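Local coordinates for protein 2-hydroxy-3-oxopropionate reductase (Polaromonas sp. JS666, PDB 4DLL) that probably catalyses the NAD(P)H-dependent reduction of 2-hydroxy-3-oxopropionate (tartronate semialdehyde) to glycerate, at residues A[141-153]-A[162-176]. Residues are numbered along the deposited sequence; the frame is centred on the assembly and turned at random.
Sequences LGIAHLDTPVSGG and LVIMAGGKPADFERS
Leu146 pushes its forked end into a hollow on helix 170-183, while beside it strand 144-151 pairs with strand 162-167 as antiparallel neighbours in the mixed sheet of the Rossmann-type NAD-binding domain. Leu146 CD1 rests on Asp172 CB (3.7 Å) and its CD2 fits between Phe173 CA and Ser176 OG, reaching the Phe173 ring at its edge; with CG turned anti to the carbonyl carbon (chi1 -78°) the fork is carried over to the helix. Strand 119-122 flanks this plug, with Leu119 touching both Leu146 and Ser176. Asp147 and Gly167 exchange two backbone hydrogen bonds, and the Asp147 carboxylate lies against the bare CA of Gly167, OD1 at 3.1 Å, where a CB would clash. OD1 is held by the backbone N of Gly193 and OD2 by that of Gln196, which tie the strand to the start of helix 194-222. Replacing Asp147 by an alanine would probably leave these two amides without their acceptors and open a gap over Gly167. Around Thr148 and Pro149 the strand is interrupted, yet Met165 N still bonds to Pro149 O (2.8 Å). The selenomethionine chain of Met165 bends at chi2 and chi3, which curls CE back over the Val150-Ser151 peptide, 3.4 Å from Val150 C. On the other face Val150 CG1 lies alongside Ile164 CG1 (3.6 Å), both pointing the same way, and Thr148 CB meets Ile164 CG2. Leu162 CD2 fills the notch at Gly152, touching Ser151 O and Gly153 O. Ala233 of the second subunit covers Val163 and Met165. At the far end Ala144 CB abuts the Asp172 carboxylate, whose OD2 accepts a hydrogen bond from a water (2.7 Å) that also donates to His145 O and accepts from Lys169 N.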
ATOM      1  N   LEU A 141     -24.956 -15.583 -28.979  1.00 39.42           N
ATOM      2  CA  LEU A 141     -25.914 -14.720 -29.650  1.00 38.28           C
ATOM      3  C   LEU A 141     -25.287 -13.669 -30.569  1.00 37.43           C
ATOM      4  O   LEU A 141     -25.972 -12.762 -30.998  1.00 37.89           O
ATOM      5  CB  LEU A 141     -26.833 -14.058 -28.614  1.00 37.83           C
ATOM      6  CG  LEU A 141     -27.788 -14.969 -27.819  1.00 39.39           C
ATOM      7  CD1 LEU A 141     -28.507 -14.227 -26.711  1.00 35.79           C
ATOM      8  CD2 LEU A 141     -28.808 -15.653 -28.730  1.00 37.56           C
ATOM      9  N   GLY A 142     -24.003 -13.780 -30.878  1.00 37.51           N
ATOM     10  CA  GLY A 142     -23.327 -12.775 -31.743  1.00 36.87           C
ATOM     11  C   GLY A 142     -22.921 -11.474 -31.023  1.00 36.68           C
ATOM     12  O   GLY A 142     -22.637 -10.433 -31.641  1.00 37.37           O
ATOM     13  N   ILE A 143     -22.895 -11.518 -29.702  1.00 36.22           N
ATOM     14  CA  ILE A 143     -22.577 -10.306 -28.919  1.00 35.23           C
ATOM     15  C   ILE A 143     -21.307 -10.533 -28.122  1.00 34.46           C
ATOM     16  O   ILE A 143     -21.194 -11.513 -27.354  1.00 33.02           O
ATOM     17  CB  ILE A 143     -23.690  -9.929 -27.901  1.00 35.76           C
ATOM     18  CG1 ILE A 143     -25.081  -9.859 -28.541  1.00 35.64           C
ATOM     19  CG2 ILE A 143     -23.362  -8.637 -27.195  1.00 35.57           C
ATOM     20  CD1 ILE A 143     -26.138 -10.204 -27.518  1.00 40.89           C
ATOM     21  N   ALA A 144     -20.378  -9.603 -28.333  1.00 33.38           N
ATOM     22  CA  ALA A 144     -19.104  -9.515 -27.644  1.00 33.37           C
ATOM     23  C   ALA A 144     -19.274  -9.103 -26.187  1.00 32.30           C
ATOM     24  O   ALA A 144     -20.216  -8.456 -25.818  1.00 33.50           O
ATOM     25  CB  ALA A 144     -18.113  -8.485 -28.416  1.00 32.22           C
ATOM     26  N   HIS A 145     -18.303  -9.454 -25.377  1.00 32.46           N
ATOM     27  CA  HIS A 145     -18.315  -9.227 -23.954  1.00 31.48           C
ATOM     28  C   HIS A 145     -16.874  -8.913 -23.594  1.00 31.22           C
ATOM     29  O   HIS A 145     -15.962  -9.588 -24.053  1.00 30.19           O
ATOM     30  CB  HIS A 145     -18.702 -10.525 -23.282  1.00 31.07           C
ATOM     31  CG  HIS A 145     -18.925 -10.426 -21.802  1.00 32.77           C
ATOM     32  ND1 HIS A 145     -17.896 -10.513 -20.889  1.00 28.87           N
ATOM     33  CD2 HIS A 145     -20.068 -10.347 -21.078  1.00 26.69           C
ATOM     34  CE1 HIS A 145     -18.390 -10.421 -19.665  1.00 28.24           C
ATOM     35  NE2 HIS A 145     -19.699 -10.313 -19.755  1.00 30.52           N
ATOM     36  N   LEU A 146     -16.670  -7.857 -22.811  1.00 31.28           N
ATOM     37  CA  LEU A 146     -15.418  -7.677 -22.089  1.00 31.30           C
ATOM     38  C   LEU A 146     -15.799  -7.489 -20.666  1.00 30.75           C
ATOM     39  O   LEU A 146     -16.904  -7.024 -20.405  1.00 31.70           O
ATOM     40  CB  LEU A 146     -14.737  -6.382 -22.473  1.00 31.19           C
ATOM     41  CG  LEU A 146     -14.016  -6.411 -23.760  1.00 34.41           C
ATOM     42  CD1 LEU A 146     -15.104  -6.242 -24.705  1.00 34.06           C
ATOM     43  CD2 LEU A 146     -13.187  -5.153 -23.668  1.00 35.74           C
ATOM     44  N   ASP A 147     -14.869  -7.754 -19.761  1.00 29.20           N
ATOM     45  CA  ASP A 147     -15.164  -7.547 -18.358  1.00 30.28           C
ATOM     46  C   ASP A 147     -14.161  -6.483 -17.998  1.00 29.97           C
ATOM     47  O   ASP A 147     -12.949  -6.696 -18.173  1.00 30.44           O
ATOM     48  CB  ASP A 147     -15.076  -8.852 -17.486  1.00 29.78           C
ATOM     49  CG  ASP A 147     -13.801  -9.661 -17.717  1.00 30.24           C
ATOM     50  OD1 ASP A 147     -13.570 -10.172 -18.854  1.00 33.27           O
ATOM     51  OD2 ASP A 147     -13.035  -9.830 -16.748  1.00 26.63           O
ATOM     52  N   THR A 148     -14.682  -5.325 -17.601  1.00 28.59           N
ATOM     53  CA  THR A 148     -13.896  -4.124 -17.470  1.00 28.44           C
ATOM     54  C   THR A 148     -14.127  -3.395 -16.139  1.00 26.98           C
ATOM     55  O   THR A 148     -14.610  -2.237 -16.115  1.00 27.57           O
ATOM     56  CB  THR A 148     -14.077  -3.160 -18.711  1.00 29.15           C
ATOM     57  OG1 THR A 148     -15.348  -2.520 -18.685  1.00 31.37           O
ATOM     58  CG2 THR A 148     -13.947  -3.930 -20.028  1.00 29.88           C
ATOM     59  N   PRO A 149     -13.812  -4.071 -15.012  1.00 25.35           N
ATOM     60  CA  PRO A 149     -13.856  -3.360 -13.695  1.00 23.75           C
ATOM     61  C   PRO A 149     -12.851  -2.258 -13.539  1.00 23.53           C
ATOM     62  O   PRO A 149     -11.814  -2.228 -14.259  1.00 23.33           O
ATOM     63  CB  PRO A 149     -13.543  -4.456 -12.688  1.00 23.91           C
ATOM     64  CG  PRO A 149     -12.847  -5.486 -13.486  1.00 24.69           C
ATOM     65  CD  PRO A 149     -13.430  -5.471 -14.850  1.00 23.07           C
ATOM     66  N   VAL A 150     -13.157  -1.371 -12.606  1.00 22.66           N
ATOM     67  CA  VAL A 150     -12.387  -0.153 -12.344  1.00 25.68           C
ATOM     68  C   VAL A 150     -11.861  -0.074 -10.918  1.00 26.24           C
ATOM     69  O   VAL A 150     -12.413  -0.699  -9.992  1.00 27.30           O
ATOM     70  CB  VAL A 150     -13.166   1.142 -12.717  1.00 25.27           C
ATOM     71  CG1 VAL A 150     -13.787   0.994 -14.156  1.00 23.12           C
ATOM     72  CG2 VAL A 150     -14.252   1.489 -11.661  1.00 26.61           C
ATOM     73  N   SER A 151     -10.735   0.596 -10.746  1.00 26.61           N
ATOM     74  CA  SER A 151     -10.368   1.095  -9.424  1.00 26.82           C
ATOM     75  C   SER A 151     -10.168   2.627  -9.519  1.00 28.76           C
ATOM     76  O   SER A 151      -9.929   3.162 -10.620  1.00 29.34           O
ATOM     77  CB  SER A 151      -9.129   0.364  -8.896  1.00 25.84           C
ATOM     78  OG  SER A 151      -8.816   0.763  -7.544  1.00 22.59           O
ATOM     79  N   GLY A 152     -10.311   3.335  -8.401  1.00 30.25           N
ATOM     80  CA  GLY A 152     -10.103   4.773  -8.394  1.00 32.67           C
ATOM     81  C   GLY A 152     -11.099   5.692  -7.721  1.00 34.91           C
ATOM     82  O   GLY A 152     -10.784   6.891  -7.534  1.00 35.91           O
ATOM     83  N   GLY A 153     -12.263   5.165  -7.310  1.00 36.19           N
ATOM     84  CA  GLY A 153     -13.225   5.953  -6.503  1.00 38.43           C
ATOM     85  C   GLY A 153     -13.835   7.201  -7.159  1.00 40.50           C
ATOM     86  O   GLY A 153     -13.858   7.345  -8.410  1.00 42.49           O
ATOM     87  N   LEU A 162      -9.705   7.062 -13.746  1.00 29.03           N
ATOM     88  CA  LEU A 162      -9.922   5.670 -13.270  1.00 29.19           C
ATOM     89  C   LEU A 162      -8.829   4.836 -13.894  1.00 28.96           C
ATOM     90  O   LEU A 162      -8.186   5.238 -14.851  1.00 27.25           O
ATOM     91  CB  LEU A 162     -11.297   5.097 -13.644  1.00 26.76           C
ATOM     92  CG  LEU A 162     -12.446   5.794 -12.888  1.00 29.19           C
ATOM     93  CD1 LEU A 162     -13.809   5.280 -13.358  1.00 31.54           C
ATOM     94  CD2 LEU A 162     -12.378   5.759 -11.313  1.00 26.85           C
ATOM     95  N   VAL A 163      -8.614   3.696 -13.265  1.00 28.66           N
ATOM     96  CA  VAL A 163      -7.856   2.584 -13.814  1.00 28.56           C
ATOM     97  C   VAL A 163      -8.842   1.417 -14.098  1.00 28.73           C
ATOM     98  O   VAL A 163      -9.704   1.113 -13.261  1.00 29.60           O
ATOM     99  CB  VAL A 163      -6.716   2.338 -12.798  1.00 29.30           C
ATOM    100  CG1 VAL A 163      -6.614   0.941 -12.286  1.00 24.30           C
ATOM    101  CG2 VAL A 163      -5.445   3.020 -13.270  1.00 29.06           C
ATOM    102  N   ILE A 164      -8.786   0.879 -15.314  1.00 27.85           N
ATOM    103  CA  ILE A 164      -9.736  -0.105 -15.836  1.00 27.86           C
ATOM    104  C   ILE A 164      -9.001  -1.377 -16.254  1.00 27.88           C
ATOM    105  O   ILE A 164      -7.995  -1.356 -17.003  1.00 27.24           O
ATOM    106  CB  ILE A 164     -10.547   0.447 -17.050  1.00 28.79           C
ATOM    107  CG1 ILE A 164     -11.293   1.714 -16.695  1.00 29.45           C
ATOM    108  CG2 ILE A 164     -11.534  -0.577 -17.619  1.00 29.35           C
ATOM    109  CD1 ILE A 164     -11.323   2.732 -17.884  1.00 31.65           C
HETATM  110  N   MSE A 165      -9.493  -2.491 -15.743  1.00 26.21           N
HETATM  111  CA  MSE A 165      -8.841  -3.756 -15.916  1.00 27.34           C
HETATM  112  C   MSE A 165      -9.757  -4.641 -16.730  1.00 25.87           C
HETATM  113  O   MSE A 165     -10.811  -5.125 -16.197  1.00 26.08           O
HETATM  114  CB  MSE A 165      -8.617  -4.439 -14.546  1.00 27.56           C
HETATM  115  CG  MSE A 165      -7.673  -3.741 -13.553  1.00 35.51           C
HETATM  116 SE   MSE A 165      -8.584  -3.978 -11.744  1.00 43.47          SE
HETATM  117  CE  MSE A 165      -9.712  -2.489 -12.018  1.00 35.47           C
ATOM    118  N   ALA A 166      -9.331  -4.908 -17.955  1.00 24.83           N
ATOM    119  CA  ALA A 166     -10.161  -5.545 -19.001  1.00 25.75           C
ATOM    120  C   ALA A 166      -9.854  -7.010 -19.303  1.00 25.70           C
ATOM    121  O   ALA A 166      -8.682  -7.415 -19.378  1.00 25.19           O
ATOM    122  CB  ALA A 166     -10.106  -4.682 -20.328  1.00 26.53           C
ATOM    123  N   GLY A 167     -10.903  -7.826 -19.442  1.00 27.76           N
ATOM    124  CA  GLY A 167     -10.754  -9.257 -19.840  1.00 27.36           C
ATOM    125  C   GLY A 167     -11.487  -9.399 -21.160  1.00 29.34           C
ATOM    126  O   GLY A 167     -12.578  -8.846 -21.285  1.00 28.79           O
ATOM    127  N   GLY A 168     -10.887 -10.086 -22.160  1.00 30.41           N
ATOM    128  CA  GLY A 168     -11.608 -10.468 -23.394  1.00 30.71           C
ATOM    129  C   GLY A 168     -10.679 -10.528 -24.595  1.00 31.79           C
ATOM    130  O   GLY A 168      -9.465 -10.655 -24.433  1.00 30.92           O
ATOM    131  N   LYS A 169     -11.238 -10.367 -25.796  1.00 32.11           N
ATOM    132  CA  LYS A 169     -10.461 -10.576 -27.025  1.00 32.71           C
ATOM    133  C   LYS A 169      -9.791  -9.252 -27.455  1.00 31.44           C
ATOM    134  O   LYS A 169     -10.340  -8.215 -27.212  1.00 31.44           O
ATOM    135  CB  LYS A 169     -11.345 -11.246 -28.125  1.00 33.09           C
ATOM    136  CG  LYS A 169     -12.050 -12.591 -27.631  1.00 36.62           C
ATOM    137  CD  LYS A 169     -10.981 -13.727 -27.157  1.00 46.95           C
ATOM    138  CE  LYS A 169     -11.440 -14.736 -26.036  1.00 47.78           C
ATOM    139  NZ  LYS A 169     -11.242 -14.242 -24.570  1.00 45.47           N
ATOM    140  N   PRO A 170      -8.583  -9.285 -28.054  1.00 31.08           N
ATOM    141  CA  PRO A 170      -7.922  -8.007 -28.366  1.00 30.85           C
ATOM    142  C   PRO A 170      -8.762  -7.112 -29.270  1.00 30.77           C
ATOM    143  O   PRO A 170      -8.942  -5.952 -28.952  1.00 30.96           O
ATOM    144  CB  PRO A 170      -6.608  -8.431 -29.037  1.00 30.36           C
ATOM    145  CG  PRO A 170      -6.331  -9.726 -28.486  1.00 31.90           C
ATOM    146  CD  PRO A 170      -7.707 -10.410 -28.398  1.00 31.78           C
ATOM    147  N   ALA A 171      -9.328  -7.662 -30.343  1.00 31.82           N
ATOM    148  CA  ALA A 171     -10.209  -6.901 -31.244  1.00 32.97           C
ATOM    149  C   ALA A 171     -11.377  -6.220 -30.542  1.00 33.39           C
ATOM    150  O   ALA A 171     -11.686  -5.091 -30.852  1.00 33.79           O
ATOM    151  CB  ALA A 171     -10.727  -7.791 -32.368  1.00 32.96           C
ATOM    152  N   ASP A 172     -12.020  -6.901 -29.590  1.00 33.65           N
ATOM    153  CA  ASP A 172     -13.128  -6.302 -28.862  1.00 34.15           C
ATOM    154  C   ASP A 172     -12.597  -5.160 -27.962  1.00 33.93           C
ATOM    155  O   ASP A 172     -13.195  -4.065 -27.892  1.00 32.76           O
ATOM    156  CB  ASP A 172     -13.859  -7.381 -28.041  1.00 35.38           C
ATOM    157  CG  ASP A 172     -14.658  -8.353 -28.915  1.00 38.66           C
ATOM    158  OD1 ASP A 172     -15.191  -7.915 -29.950  1.00 45.31           O
ATOM    159  OD2 ASP A 172     -14.803  -9.545 -28.559  1.00 45.07           O
ATOM    160  N   PHE A 173     -11.452  -5.415 -27.296  1.00 32.46           N
ATOM    161  CA  PHE A 173     -10.846  -4.432 -26.445  1.00 30.61           C
ATOM    162  C   PHE A 173     -10.459  -3.209 -27.261  1.00 30.94           C
ATOM    163  O   PHE A 173     -10.679  -2.098 -26.793  1.00 29.04           O
ATOM    164  CB  PHE A 173      -9.613  -5.003 -25.707  1.00 31.19           C
ATOM    165  CG  PHE A 173      -8.829  -3.969 -24.939  1.00 28.63           C
ATOM    166  CD1 PHE A 173      -9.258  -3.570 -23.647  1.00 25.14           C
ATOM    167  CD2 PHE A 173      -7.673  -3.388 -25.502  1.00 26.93           C
ATOM    168  CE1 PHE A 173      -8.571  -2.628 -22.902  1.00 24.06           C
ATOM    169  CE2 PHE A 173      -6.946  -2.405 -24.780  1.00 24.94           C
ATOM    170  CZ  PHE A 173      -7.380  -2.019 -23.472  1.00 26.63           C
ATOM    171  N   GLU A 174      -9.882  -3.389 -28.460  1.00 30.88           N
ATOM    172  CA  GLU A 174      -9.645  -2.187 -29.284  1.00 32.56           C
ATOM    173  C   GLU A 174     -10.954  -1.496 -29.662  1.00 31.11           C
ATOM    174  O   GLU A 174     -11.081  -0.289 -29.599  1.00 30.69           O
ATOM    175  CB  GLU A 174      -8.803  -2.507 -30.520  1.00 32.78           C
ATOM    176  CG  GLU A 174      -7.447  -3.003 -30.121  1.00 39.36           C
ATOM    177  CD  GLU A 174      -6.618  -1.886 -29.530  1.00 47.00           C
ATOM    178  OE1 GLU A 174      -6.560  -0.820 -30.195  1.00 51.14           O
ATOM    179  OE2 GLU A 174      -6.036  -2.051 -28.411  1.00 48.40           O
ATOM    180  N   ARG A 175     -11.958  -2.259 -30.036  1.00 31.23           N
ATOM    181  CA  ARG A 175     -13.237  -1.619 -30.271  1.00 32.90           C
ATOM    182  C   ARG A 175     -13.668  -0.749 -29.090  1.00 32.37           C
ATOM    183  O   ARG A 175     -14.272   0.313 -29.288  1.00 33.68           O
ATOM    184  CB  ARG A 175     -14.305  -2.637 -30.631  1.00 33.72           C
ATOM    185  CG  ARG A 175     -14.196  -3.086 -32.059  1.00 38.67           C
ATOM    186  CD  ARG A 175     -15.217  -4.141 -32.469  1.00 45.63           C
ATOM    187  NE  ARG A 175     -15.406  -4.023 -33.918  1.00 56.15           N
ATOM    188  CZ  ARG A 175     -16.393  -3.332 -34.507  1.00 60.07           C
ATOM    189  NH1 ARG A 175     -17.316  -2.720 -33.762  1.00 62.15           N
ATOM    190  NH2 ARG A 175     -16.476  -3.265 -35.843  1.00 60.51           N
ATOM    191  N   SER A 176     -13.284  -1.153 -27.882  1.00 30.62           N
ATOM    192  CA  SER A 176     -13.740  -0.528 -26.658  1.00 30.74           C
ATOM    193  C   SER A 176     -12.988   0.663 -26.271  1.00 29.30           C
ATOM    194  O   SER A 176     -13.448   1.418 -25.400  1.00 28.38           O
ATOM    195  CB  SER A 176     -13.504  -1.491 -25.482  1.00 31.29           C
ATOM    196  OG  SER A 176     -14.487  -2.483 -25.524  1.00 38.27           O
TER
HETATM  197  O   HOH W   1     -14.176 -10.073 -25.957  1.00 25.44           O